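Local coordinates for protein UDP-galactopyranose mutase (Deinococcus radiodurans, PDB 3HDQ) that binds FAD and UDP-galactose and probably interconverts UDP-galactopyranose and UDP-galactofuranose, at residues L112-G117 and V295-D300; Q118-P123 and N173-G178; Y301-V306 and V322-P327. All coordinates share one frame; numbering follows the deposited sequence.

Contact 1 of 3, residues L112-G117 and V295-D300. With GDU (galactose-uridine-5'-diphosphate), chain K.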
loop_
_atom_site.group_PDB
_atom_site.type_symbol
_atom_site.label_atom_id
_atom_site.label_comp_id
_atom_site.label_asym_id
_atom_site.label_seq_id
_atom_site.Cartn_x
_atom_site.Cartn_y
_atom_site.Cartn_z
ATOM N N LEU A 112 -15.779 22.614 -13.887
ATOM C CA LEU A 112 -16.055 23.509 -14.994
ATOM C C LEU A 112 -16.398 22.686 -16.230
ATOM O O LEU A 112 -15.765 21.668 -16.500
ATOM C CB LEU A 112 -14.848 24.405 -15.264
ATOM C CG LEU A 112 -14.776 25.862 -14.790
ATOM C CD1 LEU A 112 -15.660 26.161 -13.604
ATOM C CD2 LEU A 112 -13.322 26.232 -14.481
ATOM N N ALA A 113 -17.411 23.112 -16.975
ATOM C CA ALA A 113 -17.759 22.426 -18.215
ATOM C C ALA A 113 -17.248 23.210 -19.413
ATOM O O ALA A 113 -17.405 24.426 -19.479
ATOM C CB ALA A 113 -19.267 22.221 -18.315
ATOM N N SER A 114 -16.629 22.504 -20.351
ATOM C CA SER A 114 -16.129 23.119 -21.569
ATOM C C SER A 114 -17.235 23.171 -22.620
ATOM O O SER A 114 -17.630 22.152 -23.190
ATOM C CB SER A 114 -14.915 22.356 -22.086
ATOM O OG SER A 114 -14.459 22.906 -23.304
ATOM N N VAL A 115 -17.740 24.374 -22.858
ATOM C CA VAL A 115 -18.883 24.582 -23.736
ATOM C C VAL A 115 -18.645 25.875 -24.493
ATOM O O VAL A 115 -18.306 26.893 -23.887
ATOM C CB VAL A 115 -20.176 24.719 -22.902
ATOM C CG1 VAL A 115 -21.291 25.360 -23.718
ATOM C CG2 VAL A 115 -20.604 23.359 -22.355
ATOM N N ASP A 116 -18.801 25.838 -25.810
ATOM C CA ASP A 116 -18.534 27.017 -26.631
ATOM C C ASP A 116 -17.147 27.605 -26.340
ATOM O O ASP A 116 -16.977 28.820 -26.304
ATOM C CB ASP A 116 -19.612 28.097 -26.405
ATOM C CG ASP A 116 -20.982 27.705 -26.957
ATOM O OD1 ASP A 116 -21.079 26.655 -27.626
ATOM O OD2 ASP A 116 -21.958 28.454 -26.721
ATOM N N GLY A 117 -16.162 26.745 -26.119
ATOM C CA GLY A 117 -14.794 27.188 -25.910
ATOM C C GLY A 117 -14.554 27.998 -24.644
ATOM O O GLY A 117 -13.520 28.646 -24.501
ATOM N N VAL A 295 -12.461 19.204 -15.130
ATOM C CA VAL A 295 -13.089 19.854 -16.268
ATOM C C VAL A 295 -13.901 18.818 -17.042
ATOM O O VAL A 295 -13.342 17.797 -17.464
ATOM C CB VAL A 295 -12.044 20.459 -17.244
ATOM C CG1 VAL A 295 -12.742 21.012 -18.475
ATOM C CG2 VAL A 295 -11.223 21.533 -16.577
ATOM N N ASN A 296 -15.200 19.076 -17.233
ATOM C CA ASN A 296 -16.068 18.184 -18.027
ATOM C C ASN A 296 -16.081 18.561 -19.504
ATOM O O ASN A 296 -15.933 19.731 -19.849
ATOM C CB ASN A 296 -17.514 18.167 -17.499
ATOM C CG ASN A 296 -17.661 17.404 -16.189
ATOM O OD1 ASN A 296 -16.696 16.825 -15.674
ATOM N ND2 ASN A 296 -18.870 17.405 -15.638
ATOM N N TYR A 297 -16.282 17.571 -20.372
ATOM C CA TYR A 297 -16.326 17.806 -21.814
ATOM C C TYR A 297 -17.584 17.227 -22.449
ATOM O O TYR A 297 -17.550 16.147 -23.020
ATOM C CB TYR A 297 -15.084 17.224 -22.489
ATOM C CG TYR A 297 -13.827 17.998 -22.176
ATOM C CD1 TYR A 297 -12.977 17.596 -21.156
ATOM C CD2 TYR A 297 -13.494 19.145 -22.896
ATOM C CE1 TYR A 297 -11.822 18.311 -20.863
ATOM C CE2 TYR A 297 -12.335 19.865 -22.610
ATOM C CZ TYR A 297 -11.505 19.438 -21.595
ATOM O OH TYR A 297 -10.362 20.146 -21.300
ATOM N N PRO A 298 -18.700 17.961 -22.371
ATOM C CA PRO A 298 -19.975 17.415 -22.840
ATOM C C PRO A 298 -20.020 17.237 -24.350
ATOM O O PRO A 298 -20.800 16.409 -24.822
ATOM C CB PRO A 298 -20.996 18.488 -22.435
ATOM C CG PRO A 298 -20.281 19.414 -21.527
ATOM C CD PRO A 298 -18.835 19.341 -21.884
ATOM N N ASN A 299 -19.203 17.996 -25.085
ATOM C CA ASN A 299 -19.365 18.136 -26.533
ATOM C C ASN A 299 -18.090 17.919 -27.345
ATOM O O ASN A 299 -18.072 18.200 -28.538
ATOM C CB ASN A 299 -19.919 19.536 -26.860
ATOM C CG ASN A 299 -21.189 19.843 -26.105
ATOM O OD1 ASN A 299 -22.052 18.973 -25.946
ATOM N ND2 ASN A 299 -21.312 21.075 -25.617
ATOM N N ASP A 300 -17.023 17.448 -26.703
ATOM C CA ASP A 300 -15.719 17.342 -27.364
ATOM C C ASP A 300 -14.944 16.145 -26.863
ATOM O O ASP A 300 -15.066 15.781 -25.700
ATOM C CB ASP A 300 -14.883 18.595 -27.090
ATOM C CG ASP A 300 -15.449 19.823 -27.753
ATOM O OD1 ASP A 300 -16.097 20.629 -27.064
ATOM O OD2 ASP A 300 -15.263 19.974 -28.975
HETATM N N1 GDU K . -24.117 15.080 -16.473
HETATM C C2 GDU K . -23.942 15.749 -17.515
HETATM N N3 GDU K . -23.181 16.685 -17.894
HETATM C C4 GDU K . -22.311 17.074 -16.946
HETATM C C5 GDU K . -22.366 16.387 -15.633
HETATM C C6 GDU K . -23.271 15.405 -15.453
HETATM O O2 GDU K . -24.824 15.346 -18.552
HETATM O O4 GDU K . -21.479 17.950 -17.167
HETATM C C1D GDU K . -25.077 14.021 -16.341
HETATM C C2D GDU K . -24.709 12.623 -16.894
HETATM O O2D GDU K . -25.854 11.865 -17.265
HETATM C C3D GDU K . -23.988 12.033 -15.700
HETATM C C4D GDU K . -24.972 12.441 -14.606
HETATM O O4D GDU K . -25.445 13.740 -14.977
HETATM O O3D GDU K . -23.833 10.623 -15.835
HETATM C C5D GDU K . -24.505 12.248 -13.171
HETATM O O5D GDU K . -23.376 13.134 -13.051
HETATM P PA GDU K . -22.143 12.822 -12.086
HETATM O O1A GDU K . -21.335 14.067 -11.961
HETATM O O2A GDU K . -22.682 12.462 -10.764
HETATM O O3A GDU K . -21.201 11.716 -12.729
HETATM P PB GDU K . -20.291 10.757 -11.859
HETATM O O1B GDU K . -19.664 9.922 -12.912
HETATM O O2B GDU K . -20.984 9.835 -10.926
HETATM O O3B GDU K . -19.091 11.513 -11.106
HETATM C "C1'" GDU K . -18.232 11.157 -10.005
HETATM C "C2'" GDU K . -18.951 11.487 -8.681
HETATM C "C3'" GDU K . -19.484 12.930 -8.837
HETATM C "C4'" GDU K . -18.255 13.888 -8.866
HETATM C "C5'" GDU K . -17.270 13.397 -9.963
HETATM C "C6'" GDU K . -15.878 14.087 -9.903
HETATM O "O2'" GDU K . -19.972 10.519 -8.374
HETATM O "O3'" GDU K . -20.392 13.217 -7.749
HETATM O "O4'" GDU K . -17.644 13.868 -7.559
HETATM O "O5'" GDU K . -17.037 11.969 -10.120
HETATM O "O6'" GDU K . -15.749 15.166 -10.859
HETATM O O HOH W 1 -17.056 19.978 -24.609
HETATM O O HOH W 2 -13.904 21.649 -25.616
HETATM O O HOH W 3 -19.607 23.189 -26.760
HETATM O O HOH W 4 -16.321 23.734 -26.004
#

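Contact 2 of 3, residues Q118-P123 and N173-G178. With GDU (galactose-uridine-5'-diphosphate), chain K.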
loop_
_atom_site.group_PDB
_atom_site.type_symbol
_atom_site.label_atom_id
_atom_site.label_comp_id
_atom_site.label_asym_id
_atom_site.label_seq_id
_atom_site.Cartn_x
_atom_site.Cartn_y
_atom_site.Cartn_z
ATOM N N GLN A 118 -15.510 27.965 -23.727
ATOM C CA GLN A 118 -15.351 28.604 -22.431
ATOM C C GLN A 118 -15.425 27.556 -21.336
ATOM O O GLN A 118 -16.018 26.493 -21.527
ATOM C CB GLN A 118 -16.491 29.589 -22.185
ATOM C CG GLN A 118 -16.626 30.687 -23.194
ATOM C CD GLN A 118 -18.024 31.284 -23.173
ATOM O OE1 GLN A 118 -18.838 30.999 -24.050
ATOM N NE2 GLN A 118 -18.320 32.084 -22.153
ATOM N N LEU A 119 -14.860 27.874 -20.175
ATOM C CA LEU A 119 -15.015 27.031 -18.991
ATOM C C LEU A 119 -16.073 27.619 -18.062
ATOM O O LEU A 119 -15.875 28.669 -17.451
ATOM C CB LEU A 119 -13.678 26.848 -18.272
ATOM C CG LEU A 119 -12.636 26.135 -19.133
ATOM C CD1 LEU A 119 -11.283 26.068 -18.420
ATOM C CD2 LEU A 119 -13.132 24.741 -19.517
ATOM N N LEU A 120 -17.202 26.928 -17.975
ATOM C CA LEU A 120 -18.381 27.442 -17.298
ATOM C C LEU A 120 -18.785 26.535 -16.152
ATOM O O LEU A 120 -18.659 25.328 -16.259
ATOM C CB LEU A 120 -19.535 27.540 -18.309
ATOM C CG LEU A 120 -19.825 28.876 -19.003
ATOM C CD1 LEU A 120 -18.615 29.801 -18.979
ATOM C CD2 LEU A 120 -20.317 28.639 -20.429
ATOM N N PRO A 121 -19.313 27.111 -15.063
ATOM C CA PRO A 121 -19.736 26.295 -13.924
ATOM C C PRO A 121 -20.816 25.280 -14.297
ATOM O O PRO A 121 -21.789 25.613 -14.985
ATOM C CB PRO A 121 -20.321 27.326 -12.945
ATOM C CG PRO A 121 -19.757 28.636 -13.370
ATOM C CD PRO A 121 -19.565 28.546 -14.843
ATOM N N ILE A 122 -20.617 24.045 -13.852
ATOM C CA ILE A 122 -21.670 23.034 -13.807
ATOM C C ILE A 122 -21.616 22.541 -12.370
ATOM O O ILE A 122 -20.526 22.304 -11.851
ATOM C CB ILE A 122 -21.399 21.879 -14.811
ATOM C CG1 ILE A 122 -22.496 20.821 -14.745
ATOM C CG2 ILE A 122 -20.037 21.239 -14.567
ATOM C CD1 ILE A 122 -23.663 21.107 -15.653
ATOM N N PRO A 123 -22.768 22.440 -11.688
ATOM C CA PRO A 123 -24.159 22.677 -12.098
ATOM C C PRO A 123 -24.377 24.022 -12.797
ATOM O O PRO A 123 -23.707 24.998 -12.475
ATOM C CB PRO A 123 -24.921 22.684 -10.765
ATOM C CG PRO A 123 -24.093 21.957 -9.830
ATOM C CD PRO A 123 -22.665 22.174 -10.244
ATOM N N ASN A 173 -29.055 20.663 -24.544
ATOM C CA ASN A 173 -28.182 20.192 -25.618
ATOM C C ASN A 173 -26.723 20.544 -25.346
ATOM O O ASN A 173 -25.810 19.831 -25.776
ATOM C CB ASN A 173 -28.584 20.772 -26.975
ATOM C CG ASN A 173 -29.938 20.267 -27.468
ATOM O OD1 ASN A 173 -30.422 19.210 -27.063
ATOM N ND2 ASN A 173 -30.548 21.032 -28.357
ATOM N N LYS A 174 -26.510 21.643 -24.627
ATOM C CA LYS A 174 -25.160 22.150 -24.415
ATOM C C LYS A 174 -24.396 21.505 -23.259
ATOM O O LYS A 174 -23.181 21.344 -23.346
ATOM C CB LYS A 174 -25.169 23.680 -24.298
ATOM C CG LYS A 174 -24.859 24.334 -25.625
ATOM C CD LYS A 174 -25.346 25.758 -25.736
ATOM C CE LYS A 174 -25.082 26.268 -27.160
ATOM N NZ LYS A 174 -26.109 27.254 -27.610
ATOM N N PHE A 175 -25.110 21.123 -22.201
ATOM C CA PHE A 175 -24.476 20.583 -21.000
ATOM C C PHE A 175 -24.774 19.094 -20.732
ATOM O O PHE A 175 -23.934 18.389 -20.175
ATOM C CB PHE A 175 -24.853 21.425 -19.768
ATOM C CG PHE A 175 -24.259 22.811 -19.775
ATOM C CD1 PHE A 175 -24.877 23.844 -20.460
ATOM C CD2 PHE A 175 -23.077 23.078 -19.095
ATOM C CE1 PHE A 175 -24.323 25.112 -20.476
ATOM C CE2 PHE A 175 -22.521 24.348 -19.111
ATOM C CZ PHE A 175 -23.141 25.361 -19.804
ATOM N N PHE A 176 -25.961 18.618 -21.120
ATOM C CA PHE A 176 -26.392 17.268 -20.741
ATOM C C PHE A 176 -26.452 16.207 -21.841
ATOM O O PHE A 176 -25.949 15.095 -21.648
ATOM C CB PHE A 176 -27.722 17.312 -19.989
ATOM C CG PHE A 176 -27.596 17.859 -18.611
ATOM C CD1 PHE A 176 -27.322 17.020 -17.548
ATOM C CD2 PHE A 176 -27.713 19.218 -18.382
ATOM C CE1 PHE A 176 -27.194 17.526 -16.280
ATOM C CE2 PHE A 176 -27.581 19.731 -17.115
ATOM C CZ PHE A 176 -27.320 18.889 -16.064
ATOM N N ARG A 177 -27.071 16.532 -22.974
ATOM C CA ARG A 177 -27.278 15.529 -24.012
ATOM C C ARG A 177 -25.982 14.853 -24.440
ATOM O O ARG A 177 -25.864 13.628 -24.361
ATOM C CB ARG A 177 -27.989 16.107 -25.233
ATOM C CG ARG A 177 -28.394 15.024 -26.239
ATOM C CD ARG A 177 -29.139 15.583 -27.433
ATOM N NE ARG A 177 -28.381 16.646 -28.087
ATOM C CZ ARG A 177 -28.542 17.003 -29.359
ATOM N NH1 ARG A 177 -29.432 16.371 -30.122
ATOM N NH2 ARG A 177 -27.807 17.982 -29.874
ATOM N N GLY A 178 -25.019 15.647 -24.897
ATOM C CA GLY A 178 -23.749 15.107 -25.363
ATOM C C GLY A 178 -22.975 14.323 -24.301
ATOM O O GLY A 178 -22.413 13.265 -24.588
HETATM N N1 GDU K . -24.117 15.080 -16.473
HETATM C C2 GDU K . -23.942 15.749 -17.515
HETATM N N3 GDU K . -23.181 16.685 -17.894
HETATM C C4 GDU K . -22.311 17.074 -16.946
HETATM C C5 GDU K . -22.366 16.387 -15.633
HETATM C C6 GDU K . -23.271 15.405 -15.453
HETATM O O2 GDU K . -24.824 15.346 -18.552
HETATM O O4 GDU K . -21.479 17.950 -17.167
HETATM C C1D GDU K . -25.077 14.021 -16.341
HETATM C C2D GDU K . -24.709 12.623 -16.894
HETATM O O2D GDU K . -25.854 11.865 -17.265
HETATM C C3D GDU K . -23.988 12.033 -15.700
HETATM C C4D GDU K . -24.972 12.441 -14.606
HETATM O O4D GDU K . -25.445 13.740 -14.977
HETATM O O3D GDU K . -23.833 10.623 -15.835
HETATM C C5D GDU K . -24.505 12.248 -13.171
HETATM O O5D GDU K . -23.376 13.134 -13.051
HETATM P PA GDU K . -22.143 12.822 -12.086
HETATM O O1A GDU K . -21.335 14.067 -11.961
HETATM O O2A GDU K . -22.682 12.462 -10.764
HETATM O O3A GDU K . -21.201 11.716 -12.729
HETATM P PB GDU K . -20.291 10.757 -11.859
HETATM O O1B GDU K . -19.664 9.922 -12.912
HETATM O O2B GDU K . -20.984 9.835 -10.926
HETATM O O3B GDU K . -19.091 11.513 -11.106
HETATM C "C1'" GDU K . -18.232 11.157 -10.005
HETATM C "C2'" GDU K . -18.951 11.487 -8.681
HETATM C "C3'" GDU K . -19.484 12.930 -8.837
HETATM C "C4'" GDU K . -18.255 13.888 -8.866
HETATM C "C5'" GDU K . -17.270 13.397 -9.963
HETATM C "C6'" GDU K . -15.878 14.087 -9.903
HETATM O "O2'" GDU K . -19.972 10.519 -8.374
HETATM O "O3'" GDU K . -20.392 13.217 -7.749
HETATM O "O4'" GDU K . -17.644 13.868 -7.559
HETATM O "O5'" GDU K . -17.037 11.969 -10.120
HETATM O "O6'" GDU K . -15.749 15.166 -10.859
#

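Contact 3 of 3, residues Y301-V306 and V322-P327. With GDU (galactose-uridine-5'-diphosphate), chain K.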
loop_
_atom_site.group_PDB
_atom_site.type_symbol
_atom_site.label_atom_id
_atom_site.label_comp_id
_atom_site.label_asym_id
_atom_site.label_seq_id
_atom_site.Cartn_x
_atom_site.Cartn_y
_atom_site.Cartn_z
ATOM N N TYR A 301 -14.138 15.546 -27.735
ATOM C CA TYR A 301 -13.203 14.506 -27.316
ATOM C C TYR A 301 -13.902 13.195 -26.967
ATOM O O TYR A 301 -15.114 13.166 -26.747
ATOM C CB TYR A 301 -12.377 14.989 -26.114
ATOM C CG TYR A 301 -11.520 16.200 -26.404
ATOM C CD1 TYR A 301 -10.498 16.131 -27.344
ATOM C CD2 TYR A 301 -11.727 17.409 -25.746
ATOM C CE1 TYR A 301 -9.707 17.225 -27.623
ATOM C CE2 TYR A 301 -10.921 18.523 -26.015
ATOM C CZ TYR A 301 -9.917 18.414 -26.956
ATOM O OH TYR A 301 -9.108 19.477 -27.249
ATOM N N ALA A 302 -13.130 12.112 -26.907
ATOM C CA ALA A 302 -13.684 10.797 -26.565
ATOM C C ALA A 302 -13.834 10.637 -25.064
ATOM O O ALA A 302 -14.643 9.833 -24.604
ATOM C CB ALA A 302 -12.819 9.681 -27.136
ATOM N N TYR A 303 -13.061 11.407 -24.298
ATOM C CA TYR A 303 -13.182 11.367 -22.834
ATOM C C TYR A 303 -14.269 12.290 -22.297
ATOM O O TYR A 303 -14.600 13.307 -22.898
ATOM C CB TYR A 303 -11.843 11.662 -22.135
ATOM C CG TYR A 303 -11.025 12.787 -22.740
ATOM C CD1 TYR A 303 -11.240 14.114 -22.367
ATOM C CD2 TYR A 303 -10.032 12.518 -23.679
ATOM C CE1 TYR A 303 -10.485 15.140 -22.920
ATOM C CE2 TYR A 303 -9.273 13.540 -24.240
ATOM C CZ TYR A 303 -9.503 14.845 -23.854
ATOM O OH TYR A 303 -8.751 15.857 -24.405
ATOM N N THR A 304 -14.820 11.917 -21.150
ATOM C CA THR A 304 -15.852 12.708 -20.502
ATOM C C THR A 304 -15.256 13.839 -19.675
ATOM O O THR A 304 -15.835 14.915 -19.603
ATOM C CB THR A 304 -16.717 11.836 -19.573
ATOM O OG1 THR A 304 -15.865 10.981 -18.800
ATOM C CG2 THR A 304 -17.701 10.990 -20.382
ATOM N N ARG A 305 -14.111 13.587 -19.040
ATOM C CA ARG A 305 -13.510 14.575 -18.150
ATOM C C ARG A 305 -12.028 14.324 -17.856
ATOM O O ARG A 305 -11.510 13.228 -18.093
ATOM C CB ARG A 305 -14.300 14.669 -16.840
ATOM C CG ARG A 305 -14.459 13.350 -16.133
ATOM C CD ARG A 305 -15.259 13.464 -14.844
ATOM N NE ARG A 305 -15.416 12.132 -14.270
ATOM C CZ ARG A 305 -16.382 11.763 -13.437
ATOM N NH1 ARG A 305 -17.312 12.630 -13.039
ATOM N NH2 ARG A 305 -16.417 10.510 -13.004
ATOM N N VAL A 306 -11.363 15.368 -17.362
ATOM C CA VAL A 306 -10.000 15.298 -16.848
ATOM C C VAL A 306 -10.021 15.817 -15.436
ATOM O O VAL A 306 -10.618 16.857 -15.168
ATOM C CB VAL A 306 -9.035 16.269 -17.557
ATOM C CG1 VAL A 306 -7.621 15.675 -17.614
ATOM C CG2 VAL A 306 -9.546 16.677 -18.902
ATOM N N VAL A 322 -2.671 13.807 -13.642
ATOM C CA VAL A 322 -4.065 13.911 -14.043
ATOM C C VAL A 322 -4.560 12.583 -14.612
ATOM O O VAL A 322 -3.759 11.728 -15.008
ATOM C CB VAL A 322 -4.256 15.001 -15.121
ATOM C CG1 VAL A 322 -3.745 16.331 -14.627
ATOM C CG2 VAL A 322 -3.556 14.600 -16.420
ATOM N N VAL A 323 -5.882 12.431 -14.660
ATOM C CA VAL A 323 -6.507 11.274 -15.280
ATOM C C VAL A 323 -7.620 11.683 -16.251
ATOM O O VAL A 323 -8.451 12.545 -15.938
ATOM C CB VAL A 323 -7.087 10.302 -14.226
ATOM C CG1 VAL A 323 -8.218 10.966 -13.440
ATOM C CG2 VAL A 323 -7.570 9.026 -14.899
ATOM N N TYR A 324 -7.611 11.055 -17.425
ATOM C CA TYR A 324 -8.680 11.159 -18.421
ATOM C C TYR A 324 -9.542 9.894 -18.396
ATOM O O TYR A 324 -9.018 8.785 -18.478
ATOM C CB TYR A 324 -8.079 11.303 -19.819
ATOM C CG TYR A 324 -7.339 12.610 -20.039
ATOM C CD1 TYR A 324 -7.964 13.686 -20.652
ATOM C CD2 TYR A 324 -6.015 12.760 -19.639
ATOM C CE1 TYR A 324 -7.294 14.875 -20.857
ATOM C CE2 TYR A 324 -5.331 13.952 -19.842
ATOM C CZ TYR A 324 -5.979 15.005 -20.451
ATOM O OH TYR A 324 -5.325 16.195 -20.652
ATOM N N GLU A 325 -10.859 10.060 -18.294
ATOM C CA GLU A 325 -11.776 8.924 -18.280
ATOM C C GLU A 325 -12.479 8.685 -19.618
ATOM O O GLU A 325 -13.156 9.567 -20.148
ATOM C CB GLU A 325 -12.848 9.102 -17.207
ATOM C CG GLU A 325 -12.359 9.068 -15.794
ATOM C CD GLU A 325 -13.435 9.513 -14.831
ATOM O OE1 GLU A 325 -13.245 10.567 -14.194
ATOM O OE2 GLU A 325 -14.479 8.829 -14.732
ATOM N N TYR A 326 -12.339 7.471 -20.135
ATOM C CA TYR A 326 -13.068 7.053 -21.328
ATOM C C TYR A 326 -14.153 6.026 -20.969
ATOM O O TYR A 326 -13.850 4.947 -20.467
ATOM C CB TYR A 326 -12.104 6.448 -22.351
ATOM C CG TYR A 326 -10.978 7.370 -22.780
ATOM C CD1 TYR A 326 -9.944 7.697 -21.905
ATOM C CD2 TYR A 326 -10.940 7.903 -24.066
ATOM C CE1 TYR A 326 -8.909 8.542 -22.298
ATOM C CE2 TYR A 326 -9.907 8.749 -24.470
ATOM C CZ TYR A 326 -8.893 9.063 -23.584
ATOM O OH TYR A 326 -7.864 9.900 -23.983
ATOM N N PRO A 327 -15.423 6.362 -21.228
ATOM C CA PRO A 327 -16.550 5.439 -21.022
ATOM C C PRO A 327 -16.376 4.160 -21.832
ATOM O O PRO A 327 -16.021 4.236 -23.008
ATOM C CB PRO A 327 -17.751 6.221 -21.558
ATOM C CG PRO A 327 -17.340 7.660 -21.463
ATOM C CD PRO A 327 -15.857 7.666 -21.749
HETATM N N1 GDU K . -24.117 15.080 -16.473
HETATM C C2 GDU K . -23.942 15.749 -17.515
HETATM N N3 GDU K . -23.181 16.685 -17.894
HETATM C C4 GDU K . -22.311 17.074 -16.946
HETATM C C5 GDU K . -22.366 16.387 -15.633
HETATM C C6 GDU K . -23.271 15.405 -15.453
HETATM O O2 GDU K . -24.824 15.346 -18.552
HETATM O O4 GDU K . -21.479 17.950 -17.167
HETATM C C1D GDU K . -25.077 14.021 -16.341
HETATM C C2D GDU K . -24.709 12.623 -16.894
HETATM O O2D GDU K . -25.854 11.865 -17.265
HETATM C C3D GDU K . -23.988 12.033 -15.700
HETATM C C4D GDU K . -24.972 12.441 -14.606
HETATM O O4D GDU K . -25.445 13.740 -14.977
HETATM O O3D GDU K . -23.833 10.623 -15.835
HETATM C C5D GDU K . -24.505 12.248 -13.171
HETATM O O5D GDU K . -23.376 13.134 -13.051
HETATM P PA GDU K . -22.143 12.822 -12.086
HETATM O O1A GDU K . -21.335 14.067 -11.961
HETATM O O2A GDU K . -22.682 12.462 -10.764
HETATM O O3A GDU K . -21.201 11.716 -12.729
HETATM P PB GDU K . -20.291 10.757 -11.859
HETATM O O1B GDU K . -19.664 9.922 -12.912
HETATM O O2B GDU K . -20.984 9.835 -10.926
HETATM O O3B GDU K . -19.091 11.513 -11.106
HETATM C "C1'" GDU K . -18.232 11.157 -10.005
HETATM C "C2'" GDU K . -18.951 11.487 -8.681
HETATM C "C3'" GDU K . -19.484 12.930 -8.837
HETATM C "C4'" GDU K . -18.255 13.888 -8.866
HETATM C "C5'" GDU K . -17.270 13.397 -9.963
HETATM C "C6'" GDU K . -15.878 14.087 -9.903
HETATM O "O2'" GDU K . -19.972 10.519 -8.374
HETATM O "O3'" GDU K . -20.392 13.217 -7.749
HETATM O "O4'" GDU K . -17.644 13.868 -7.559
HETATM O "O5'" GDU K . -17.037 11.969 -10.120
HETATM O "O6'" GDU K . -15.749 15.166 -10.859
#

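Contact 1 of 3, residues L112-G117 and V295-D300
Ser114 lays its CB obliquely against the Tyr297 ring, 3.6 Å from Tyr297 CD2. The hydroxyl, turned opposite the backbone N (chi1 177°), leads on to water 2, which lies in the ring plane at its edge and joins Ser114 OG to Asp300 OD1, the second of these links being weak. Serine suits the place, small enough to let the ring in and polar enough to take up the water.

Two parallel strands meet here. Asn296 N binds Leu112 O at 2.8 Å, and Asn296 O in turn accepts Ser114 N at 2.9 Å, so Asn296 is gripped through both of its flanking peptides. Leu112 and Val295 put their side chains on one face of the sheet, Ala113 and Asn296 on the other. Next in line comes Pro298, whose ring nitrogen has no hydrogen to offer, and its CD sits 3.3 Å from Ser114 O. The regular pairing stops. Water 1 takes over, donating to Ser114 O at 2.7 Å and to Asp300 OD1 while accepting from Asn299 N. Beside it the Pro298 ring crosses Val115 at about a right angle, CG 4.0 Å from Val115 CG2. Farther out, water 3 bridges Asp116 N and Asn299 ND2, a group that also binds Lys174 O on helix 159-184.

On the Asn296 side, the amide ND2 donates to O4 of the uracil of bound UDP-galactose, 3.1 Å away with an angle of 153° at the hydrogen. A donor facing a carbonyl fits uracil at this position, where an amino group would find no acceptor in ND2. At the far end Asp300 OD1 accepts from waters 1, 2 and 4, an environment that would probably favour its charged form.

Contact 2 of 3, residues Q118-P123 and N173-G178
Ile122 and Phe175 run alongside one another, pointing opposite ways, in a contact between strand and helix that is apolar, with no hydrogen bond across it. Ile122 CD1 lies 4.0 Å from Phe175 CD2, oblique to the ring. Holding CG1 opposite the backbone N (chi1 179°) sends the long branch of Ile122 toward the helix, where CD1 also comes within 4.3 Å of Phe176 CZ. Leu120, two residues back on the same side of the strand, meets Phe175 differently: its CD2 lies at the ring edge, near the plane, 4.4 Å from Phe175 CZ. Branched aliphatic chains suit the strand because Ile122 can reach both rings and Leu120 the edge of Phe175.

The two elements are strand 118-122, at one margin of the mixed sheet, and helix 159-184, whose segment 173-178 crosses the strand at -67°; residues 173-177 form a wider, pi-type turn. Here the packing borders the uridine pocket.

One hydrogen bond goes to the ligand: uracil N3 donates to the backbone Phe175 O at 2.9 Å, with 154° at the hydrogen. Van der Waals contacts add to it, uracil O2 lying oblique to the Phe176 ring, 3.2 Å from Phe176 CD1, and Ile122 CG1 3.9 Å from uracil O4.

Contact 3 of 3, residues Y301-V306 and V322-P327
The diphosphate and sugar end of the UDP-galactose pocket is served here by Arg305, which Glu325 holds in place. With CG between the backbone N and the carbonyl carbon (chi1 55°) and the chain extended from CG to NE, the guanidinium is carried out to both partners. Arg305 NE binds Glu325 OE1 at 2.7 Å from above the carboxylate plane, while NH2 reaches the syn lone pair of Glu325 OE2 at 3.1 Å. This side-on, two-nitrogen salt bridge has its planes 47° apart and leaves Arg305 NH1 to donate to ligand O3B at 2.9 Å; NH2 adds only weak bonds to O1B and O3B. A methionine here would probably leave the Glu325 carboxylate without its charged mate and O3B without this donor.

On the other face of the sheet Tyr303, Tyr324 and Tyr326 form an aromatic cluster. Tyr324 points its edge at the face of Tyr303 in a T-shaped pair, centroids 4.7 Å apart. Tyr303 in turn points its edge at the face of Tyr326 in an offset edge-to-face pair. Val306, slim and branched, sets CG1 over the Tyr324 ring, 3.4 Å from its centroid in a CH-pi contact. Thr304 N binds Glu325 O at 3.0 Å, and Thr304 CG2 packs against Pro327 CG.

The antiparallel pair lies between strands 294-296 and 274-284 of the mixed sheet, with helix 159-184 touching Thr304, Arg305 and Pro327.

In the fold
From the N terminus, the chain passes through the Rossmann-type FAD-binding region before strands 111-115 and 118-122, sheet neighbours joined by a short turn. Contact 2 comes first to closure, when helix 159-184 returns to strand 118-122 after about 50 residues of mostly helical chain. It nests inside the much longer loop that contact 1 closes, 178 residues on, when strand 294-296 pairs with strand 111-115. Contact 3 follows in series, a short loop bringing strand 320-336 beside strand 305-308. Contacts 1 and 3 join through backbone bonds between neighbouring strands, Val295 with Val306. All three touch the bound UDP-galactose, so the sheet and helix 159-184 share its pocket.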